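Local coordinates for DUF115 domain-containing protein (Magnetospirillum magneticum AMB-1, PDB 5MU5), which probably transfers sugars to flagellin as a member of the Maf glycosyltransferase family, and is involved in the formation of bacterial flagella, at residues A14-E17 with A18-L22; R96-Y99 with N100-R104; K103-D107 with S108-F112. All coordinates share one frame; numbering follows the deposited sequence.

Contact 1 of 3, residues A14-E17 with A18-L22; sequences ANLE and AFLEL. Unlike the reference sequence in segment 14-17: N15 (reference Tyr).
A18 opens the second half of this helical run by giving its backbone N to A14 O at 3.2 Å, the first of four i+4 to i bonds that join 14-17 to 18-22 within helix 9-22. Its CB sits against the next carbonyl as well, 3.6 Å from N15 O. F19 follows, and its N-H runs nearly straight to N15 O: 3.0 Å from F19 N, with 173° at the hydrogen. The same oxygen also lies near the plane of the F19 ring, at its edge, 3.3 Å from F19 CD2. With F19 CG anti to its own carbonyl carbon (chi1 -82°), the ring stands beside that oxygen and meets W166 edge-to-face, while M26 and L30 of helix 24-32 pack around it. L20 N bonds L16 O at 3.0 Å, and the leucine folds back over its acceptor, with L20 CG 3.4 Å from L16 O. Farther out, L20 CD1 reaches L16 CG at 4.0 Å, the two side chains slanting across each other. E21 closes the series, its N 2.9 Å from E17 O but on a more bent bond of 140°. Its carboxylate leaves the helix to form salt bridges with R167 and R174, one oxygen to each. The buried N15 amide is satisfied too: OD1 accepts from W166 N, and ND2 gives to L161 O and V164 O. Apolar contacts thus go both ways, L16, F19 and L20 to helix 24-32, A18 and F19 to helix 166-171, while N15 and E21 add polar ties to the 161-174 side.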
loop_
_atom_site.group_PDB
_atom_site.type_symbol
_atom_site.label_atom_id
_atom_site.label_comp_id
_atom_site.label_asym_id
_atom_site.label_seq_id
_atom_site.Cartn_x
_atom_site.Cartn_y
_atom_site.Cartn_z
ATOM N N ALA A 14 4.870 -39.755 -3.948
ATOM C CA ALA A 14 5.747 -38.765 -4.563
ATOM C C ALA A 14 5.229 -37.317 -4.361
ATOM O O ALA A 14 6.014 -36.430 -4.074
ATOM C CB ALA A 14 5.936 -39.071 -6.042
ATOM N N ASN A 15 3.927 -37.083 -4.512
ATOM C CA ASN A 15 3.359 -35.752 -4.248
ATOM C C ASN A 15 3.396 -35.383 -2.772
ATOM O O ASN A 15 3.705 -34.258 -2.420
ATOM C CB ASN A 15 1.903 -35.663 -4.715
ATOM C CG ASN A 15 1.767 -35.656 -6.221
ATOM O OD1 ASN A 15 2.659 -35.216 -6.928
ATOM N ND2 ASN A 15 0.640 -36.124 -6.715
ATOM N N LEU A 16 3.063 -36.317 -1.895
ATOM C CA LEU A 16 3.068 -36.017 -0.471
ATOM C C LEU A 16 4.474 -35.655 -0.025
ATOM O O LEU A 16 4.665 -34.712 0.753
ATOM C CB LEU A 16 2.518 -37.187 0.345
ATOM C CG LEU A 16 2.433 -36.960 1.852
ATOM C CD1 LEU A 16 1.562 -35.749 2.161
ATOM C CD2 LEU A 16 1.883 -38.193 2.553
ATOM N N GLU A 17 5.459 -36.372 -0.545
ATOM C CA GLU A 17 6.860 -36.077 -0.235
ATOM C C GLU A 17 7.237 -34.648 -0.653
ATOM O O GLU A 17 7.878 -33.925 0.100
ATOM C CB GLU A 17 7.789 -37.091 -0.919
ATOM C CG GLU A 17 7.717 -38.497 -0.335
ATOM C CD GLU A 17 8.398 -39.565 -1.195
ATOM O OE1 GLU A 17 8.693 -39.317 -2.387
ATOM O OE2 GLU A 17 8.633 -40.677 -0.677
ATOM N N ALA A 18 6.825 -34.259 -1.857
ATOM C CA ALA A 18 7.132 -32.935 -2.396
ATOM C C ALA A 18 6.524 -31.827 -1.537
ATOM O O ALA A 18 7.194 -30.856 -1.229
ATOM C CB ALA A 18 6.650 -32.821 -3.830
ATOM N N PHE A 19 5.259 -31.972 -1.148
ATOM C CA PHE A 19 4.665 -31.016 -0.207
ATOM C C PHE A 19 5.451 -30.963 1.100
ATOM O O PHE A 19 5.774 -29.881 1.570
ATOM C CB PHE A 19 3.198 -31.330 0.076
ATOM C CG PHE A 19 2.256 -30.814 -0.981
ATOM C CD1 PHE A 19 1.819 -29.495 -0.951
ATOM C CD2 PHE A 19 1.822 -31.626 -1.994
ATOM C CE1 PHE A 19 0.965 -29.009 -1.922
ATOM C CE2 PHE A 19 0.958 -31.150 -2.961
ATOM C CZ PHE A 19 0.522 -29.847 -2.926
ATOM N N LEU A 20 5.786 -32.116 1.672
ATOM C CA LEU A 20 6.516 -32.119 2.944
ATOM C C LEU A 20 7.880 -31.461 2.838
ATOM O O LEU A 20 8.368 -30.890 3.804
ATOM C CB LEU A 20 6.670 -33.528 3.474
ATOM C CG LEU A 20 5.371 -34.127 4.007
ATOM C CD1 LEU A 20 5.477 -35.644 4.130
ATOM C CD2 LEU A 20 5.020 -33.498 5.337
ATOM N N GLU A 21 8.475 -31.536 1.657
ATOM C CA GLU A 21 9.774 -30.943 1.399
ATOM C C GLU A 21 9.696 -29.439 1.066
ATOM O O GLU A 21 10.458 -28.636 1.586
ATOM C CB GLU A 21 10.433 -31.685 0.224
ATOM C CG GLU A 21 11.818 -31.175 -0.152
ATOM C CD GLU A 21 12.384 -31.849 -1.388
ATOM O OE1 GLU A 21 11.777 -32.807 -1.911
ATOM O OE2 GLU A 21 13.466 -31.424 -1.823
ATOM N N LEU A 22 8.776 -29.071 0.188
ATOM C CA LEU A 22 8.735 -27.720 -0.364
ATOM C C LEU A 22 7.605 -26.819 0.115
ATOM O O LEU A 22 7.642 -25.629 -0.171
ATOM C CB LEU A 22 8.697 -27.825 -1.886
ATOM C CG LEU A 22 9.979 -28.453 -2.454
ATOM C CD1 LEU A 22 9.722 -29.194 -3.764
ATOM C CD2 LEU A 22 11.046 -27.382 -2.623
#

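Contact 2 of 3, residues R96-Y99 with N100-R104; sequences RFLY and NILKR
F97 and I101, one turn apart, meet through a methyl over a ring: I101 CG2 stands above one face of the phenylalanine, offset toward the rim, 4.1 Å from the ring centroid and 25° off the normal, a CH-pi contact. The nearest ring atom is F97 CE1, at 3.8 Å from I101 CG2. Beside this pair, L98 CD1 touches L102 CD1 at 3.7 Å, and I101 CD1 brushes the same L98 methyl more loosely. At the border of this apolar face, N100 OD1 lies in the plane of the Y99 ring, at its edge, 3.6 Å from Y99 CD1. The R96 guanidinium is turned nearly perpendicular to the N100 amide, its NE staying 4.0 Å from N100 OD1, a distance too long for a bond. One turn on from Y99, the aliphatic part of K103 runs obliquely past the tyrosine, with K103 CD 3.9 Å from Y99 CE1.

Torsions set these positions. F97 has CG anti to the backbone N (chi1 170°), which swings the ring forward along the helix to I101. I101 puts CG1 between its backbone N and carbonyl carbon (chi1 69°), leaving CG2 to lie over the ring. Under the side chains, the backbone fixes the spacing through i to i+4 bonds from N100 N to R96 O, I101 N to F97 O, L102 N to L98 O and K103 N to Y99 O, the last being 2.9 Å long. N100 ND2 is held by E628 OE1. F97 and I101 also touch helix 618-646, and F97, L98 and L102 touch helix 589-609. Helix 92-107 is thus an amphipathic alpha helix, R96, Y99 and K103 exposed, its apolar face laid on two helices of the Maf helical bundle domain.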
loop_
_atom_site.group_PDB
_atom_site.type_symbol
_atom_site.label_atom_id
_atom_site.label_comp_id
_atom_site.label_asym_id
_atom_site.label_seq_id
_atom_site.Cartn_x
_atom_site.Cartn_y
_atom_site.Cartn_z
ATOM N N ARG A 96 9.238 9.645 -19.768
ATOM C CA ARG A 96 10.273 9.761 -20.792
ATOM C C ARG A 96 10.628 8.384 -21.372
ATOM O O ARG A 96 10.778 8.207 -22.574
ATOM C CB ARG A 96 11.536 10.369 -20.176
ATOM C CG ARG A 96 12.582 10.788 -21.182
ATOM C CD ARG A 96 12.173 12.127 -21.778
ATOM N NE ARG A 96 12.641 12.309 -23.140
ATOM C CZ ARG A 96 12.375 13.376 -23.887
ATOM N NH1 ARG A 96 11.633 14.369 -23.410
ATOM N NH2 ARG A 96 12.845 13.447 -25.125
ATOM N N PHE A 97 10.793 7.416 -20.491
ATOM C CA PHE A 97 11.112 6.071 -20.899
ATOM C C PHE A 97 10.026 5.534 -21.831
ATOM O O PHE A 97 10.328 4.988 -22.897
ATOM C CB PHE A 97 11.259 5.157 -19.669
ATOM C CG PHE A 97 11.347 3.693 -20.004
ATOM C CD1 PHE A 97 12.493 3.162 -20.573
ATOM C CD2 PHE A 97 10.292 2.845 -19.737
ATOM C CE1 PHE A 97 12.582 1.809 -20.873
ATOM C CE2 PHE A 97 10.363 1.499 -20.039
ATOM C CZ PHE A 97 11.511 0.980 -20.612
ATOM N N LEU A 98 8.776 5.661 -21.394
ATOM C CA LEU A 98 7.650 5.104 -22.128
ATOM C C LEU A 98 7.530 5.801 -23.456
ATOM O O LEU A 98 7.381 5.168 -24.495
ATOM C CB LEU A 98 6.337 5.249 -21.347
ATOM C CG LEU A 98 5.071 4.762 -22.076
ATOM C CD1 LEU A 98 5.206 3.310 -22.494
ATOM C CD2 LEU A 98 3.840 4.921 -21.203
ATOM N N TYR A 99 7.622 7.118 -23.428
ATOM C CA TYR A 99 7.545 7.879 -24.677
ATOM C C TYR A 99 8.606 7.371 -25.673
ATOM O O TYR A 99 8.290 7.141 -26.862
ATOM C CB TYR A 99 7.701 9.386 -24.409
ATOM C CG TYR A 99 7.594 10.238 -25.644
ATOM C CD1 TYR A 99 8.719 10.534 -26.403
ATOM C CD2 TYR A 99 6.364 10.746 -26.059
ATOM C CE1 TYR A 99 8.624 11.303 -27.540
ATOM C CE2 TYR A 99 6.263 11.524 -27.197
ATOM C CZ TYR A 99 7.398 11.794 -27.933
ATOM O OH TYR A 99 7.327 12.565 -29.068
ATOM N N ASN A 100 9.838 7.148 -25.194
ATOM C CA ASN A 100 10.914 6.750 -26.102
ATOM C C ASN A 100 10.763 5.373 -26.692
ATOM O O ASN A 100 10.996 5.201 -27.883
ATOM C CB ASN A 100 12.293 6.860 -25.461
ATOM C CG ASN A 100 12.729 8.298 -25.255
ATOM O OD1 ASN A 100 12.018 9.238 -25.585
ATOM N ND2 ASN A 100 13.893 8.466 -24.678
ATOM N N ILE A 101 10.385 4.387 -25.885
ATOM C CA ILE A 101 10.244 3.058 -26.434
ATOM C C ILE A 101 9.145 3.034 -27.489
ATOM O O ILE A 101 9.290 2.388 -28.512
ATOM C CB ILE A 101 10.033 1.946 -25.373
ATOM C CG1 ILE A 101 8.665 2.053 -24.676
ATOM C CG2 ILE A 101 11.219 1.909 -24.411
ATOM C CD1 ILE A 101 8.391 0.920 -23.713
ATOM N N LEU A 102 8.057 3.753 -27.256
ATOM C CA LEU A 102 6.951 3.757 -28.211
ATOM C C LEU A 102 7.270 4.499 -29.485
ATOM O O LEU A 102 6.923 4.038 -30.585
ATOM C CB LEU A 102 5.704 4.359 -27.575
ATOM C CG LEU A 102 5.167 3.537 -26.419
ATOM C CD1 LEU A 102 3.941 4.255 -25.887
ATOM C CD2 LEU A 102 4.839 2.115 -26.855
ATOM N N LYS A 103 7.917 5.649 -29.338
ATOM C CA LYS A 103 8.322 6.420 -30.488
ATOM C C LYS A 103 9.295 5.620 -31.389
ATOM O O LYS A 103 9.105 5.555 -32.604
ATOM C CB LYS A 103 8.942 7.722 -30.035
ATOM C CG LYS A 103 9.502 8.538 -31.170
ATOM C CD LYS A 103 10.288 9.734 -30.656
ATOM C CE LYS A 103 11.083 10.385 -31.786
ATOM N NZ LYS A 103 10.224 10.625 -32.982
ATOM N N ARG A 104 10.324 5.017 -30.798
ATOM C CA ARG A 104 11.294 4.233 -31.569
ATOM C C ARG A 104 10.655 3.011 -32.251
ATOM O O ARG A 104 10.967 2.691 -33.414
ATOM C CB ARG A 104 12.449 3.797 -30.691
ATOM C CG ARG A 104 13.414 4.926 -30.351
ATOM C CD ARG A 104 14.426 4.499 -29.293
ATOM N NE ARG A 104 15.322 3.450 -29.775
ATOM C CZ ARG A 104 16.385 2.980 -29.116
ATOM N NH1 ARG A 104 16.725 3.451 -27.920
ATOM N NH2 ARG A 104 17.122 2.029 -29.659
#

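Contact 3 of 3, residues K103-D107 with S108-F112; sequences KRATD and SGLSF
S108 OG and L110 N both grip A105 O, coming from opposite faces of its carbonyl plane, at the Schellman motif that ends helix 92-107. S108 OG is 2.9 Å from A105 O and L110 N is 3.0 Å from it; S108 N adds a weak third bond to the same oxygen. The second bond of the motif joins G109 N to T106 O at 3.0 Å, the donor standing above the carbonyl plane instead of on a lone pair. S108 N still reaches R104 O at 3.1 Å, a last helical bond before the chain turns. Glycine is called for at G109: with phi at +101°, a CB would press on the carbonyl oxygen of S108. The serine hydroxyl folds back to the helix because OG sits between the backbone N and carbonyl carbon of S108 (chi1 75°). An alanine at this position removes OG, and A105 O would probably be less firmly held at the helix end, keeping L110 N and the weak bond from S108 N. Within the last turn, K103 NZ makes a salt bridge with D107 OD2 at 3.2 Å, using that oxygen's syn lone pair.

Past the glycine, the chain runs back by the helix end, and T106 CA-H points at L110 O almost linearly (169° at the hydrogen). L110 CD1 packs on A105 CB at 3.9 Å, the apolar contact that commonly accompanies a Schellman turn, and F621 of helix 618-646 touches both residues. S111 then pairs with T613 through the backbone, making a short antiparallel sheet. F112 meets Y608 and F621 edge-to-face; its ring edge faces T106 CG2, and its CZ comes to 3.7 Å from A105 CB.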
loop_
_atom_site.group_PDB
_atom_site.type_symbol
_atom_site.label_atom_id
_atom_site.label_comp_id
_atom_site.label_asym_id
_atom_site.label_seq_id
_atom_site.Cartn_x
_atom_site.Cartn_y
_atom_site.Cartn_z
ATOM N N LYS A 103 7.917 5.649 -29.338
ATOM C CA LYS A 103 8.322 6.420 -30.488
ATOM C C LYS A 103 9.295 5.620 -31.389
ATOM O O LYS A 103 9.105 5.555 -32.604
ATOM C CB LYS A 103 8.942 7.722 -30.035
ATOM C CG LYS A 103 9.502 8.538 -31.170
ATOM C CD LYS A 103 10.288 9.734 -30.656
ATOM C CE LYS A 103 11.083 10.385 -31.786
ATOM N NZ LYS A 103 10.224 10.625 -32.982
ATOM N N ARG A 104 10.324 5.017 -30.798
ATOM C CA ARG A 104 11.294 4.233 -31.569
ATOM C C ARG A 104 10.655 3.011 -32.251
ATOM O O ARG A 104 10.967 2.691 -33.414
ATOM C CB ARG A 104 12.449 3.797 -30.691
ATOM C CG ARG A 104 13.414 4.926 -30.351
ATOM C CD ARG A 104 14.426 4.499 -29.293
ATOM N NE ARG A 104 15.322 3.450 -29.775
ATOM C CZ ARG A 104 16.385 2.980 -29.116
ATOM N NH1 ARG A 104 16.725 3.451 -27.920
ATOM N NH2 ARG A 104 17.122 2.029 -29.659
ATOM N N ALA A 105 9.762 2.335 -31.535
ATOM C CA ALA A 105 9.011 1.234 -32.120
ATOM C C ALA A 105 8.155 1.694 -33.301
ATOM O O ALA A 105 8.219 1.091 -34.364
ATOM C CB ALA A 105 8.130 0.565 -31.083
ATOM N N THR A 106 7.368 2.756 -33.131
ATOM C CA THR A 106 6.496 3.188 -34.227
ATOM C C THR A 106 7.316 3.714 -35.412
ATOM O O THR A 106 7.018 3.388 -36.572
ATOM C CB THR A 106 5.419 4.196 -33.779
ATOM O OG1 THR A 106 6.036 5.356 -33.218
ATOM C CG2 THR A 106 4.498 3.566 -32.729
ATOM N N ASP A 107 8.374 4.475 -35.128
ATOM C CA ASP A 107 9.249 4.970 -36.191
ATOM C C ASP A 107 9.801 3.817 -37.014
ATOM O O ASP A 107 9.985 3.964 -38.204
ATOM C CB ASP A 107 10.416 5.792 -35.629
ATOM C CG ASP A 107 9.977 7.151 -35.088
ATOM O OD1 ASP A 107 8.808 7.526 -35.322
ATOM O OD2 ASP A 107 10.797 7.848 -34.441
ATOM N N SER A 108 10.053 2.675 -36.381
ATOM C CA SER A 108 10.638 1.523 -37.059
ATOM C C SER A 108 9.612 0.637 -37.757
ATOM O O SER A 108 9.984 -0.350 -38.381
ATOM C CB SER A 108 11.494 0.685 -36.095
ATOM O OG SER A 108 10.690 -0.085 -35.223
ATOM N N GLY A 109 8.333 0.984 -37.670
ATOM C CA GLY A 109 7.310 0.233 -38.389
ATOM C C GLY A 109 6.533 -0.746 -37.531
ATOM O O GLY A 109 5.672 -1.468 -38.026
ATOM N N LEU A 110 6.823 -0.757 -36.239
ATOM C CA LEU A 110 6.111 -1.606 -35.317
ATOM C C LEU A 110 4.845 -0.891 -34.881
ATOM O O LEU A 110 4.784 0.345 -34.879
ATOM C CB LEU A 110 6.971 -1.905 -34.091
ATOM C CG LEU A 110 8.356 -2.467 -34.382
ATOM C CD1 LEU A 110 9.091 -2.666 -33.061
ATOM C CD2 LEU A 110 8.282 -3.766 -35.153
ATOM N N SER A 111 3.830 -1.678 -34.534
ATOM C CA SER A 111 2.622 -1.144 -33.926
ATOM C C SER A 111 2.214 -2.053 -32.764
ATOM O O SER A 111 2.897 -3.034 -32.455
ATOM C CB SER A 111 1.511 -1.036 -34.950
ATOM O OG SER A 111 1.235 -2.322 -35.453
ATOM N N PHE A 112 1.107 -1.720 -32.120
ATOM C CA PHE A 112 0.702 -2.403 -30.902
ATOM C C PHE A 112 -0.743 -2.839 -30.967
ATOM O O PHE A 112 -1.610 -2.041 -31.220
ATOM C CB PHE A 112 0.947 -1.483 -29.716
ATOM C CG PHE A 112 2.397 -1.141 -29.540
ATOM C CD1 PHE A 112 3.256 -2.034 -28.912
ATOM C CD2 PHE A 112 2.922 0.016 -30.077
ATOM C CE1 PHE A 112 4.602 -1.760 -28.781
ATOM C CE2 PHE A 112 4.273 0.302 -29.939
ATOM C CZ PHE A 112 5.112 -0.590 -29.294
#

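Contacts 2 and 3 are successive parts of one element, sharing K103 and R104 on helix 92-107, with centres about 10 Å apart. They touch directly where L102 CD2 packs on F112 CE2 at 3.6 Å, so the strand after the helix end returns to the apolar face described in contact 2. R104 lies at their junction, its guanidinium in salt bridges with D627 and E628. Contact 1 stands apart: its centre is about 47 Å from that of contact 2 and 48 Å from that of contact 3, with no touch. All three belong to the Maf N-terminal region, but contacts 2 and 3 lie against the C-terminal helical bundle and contact 1 does not.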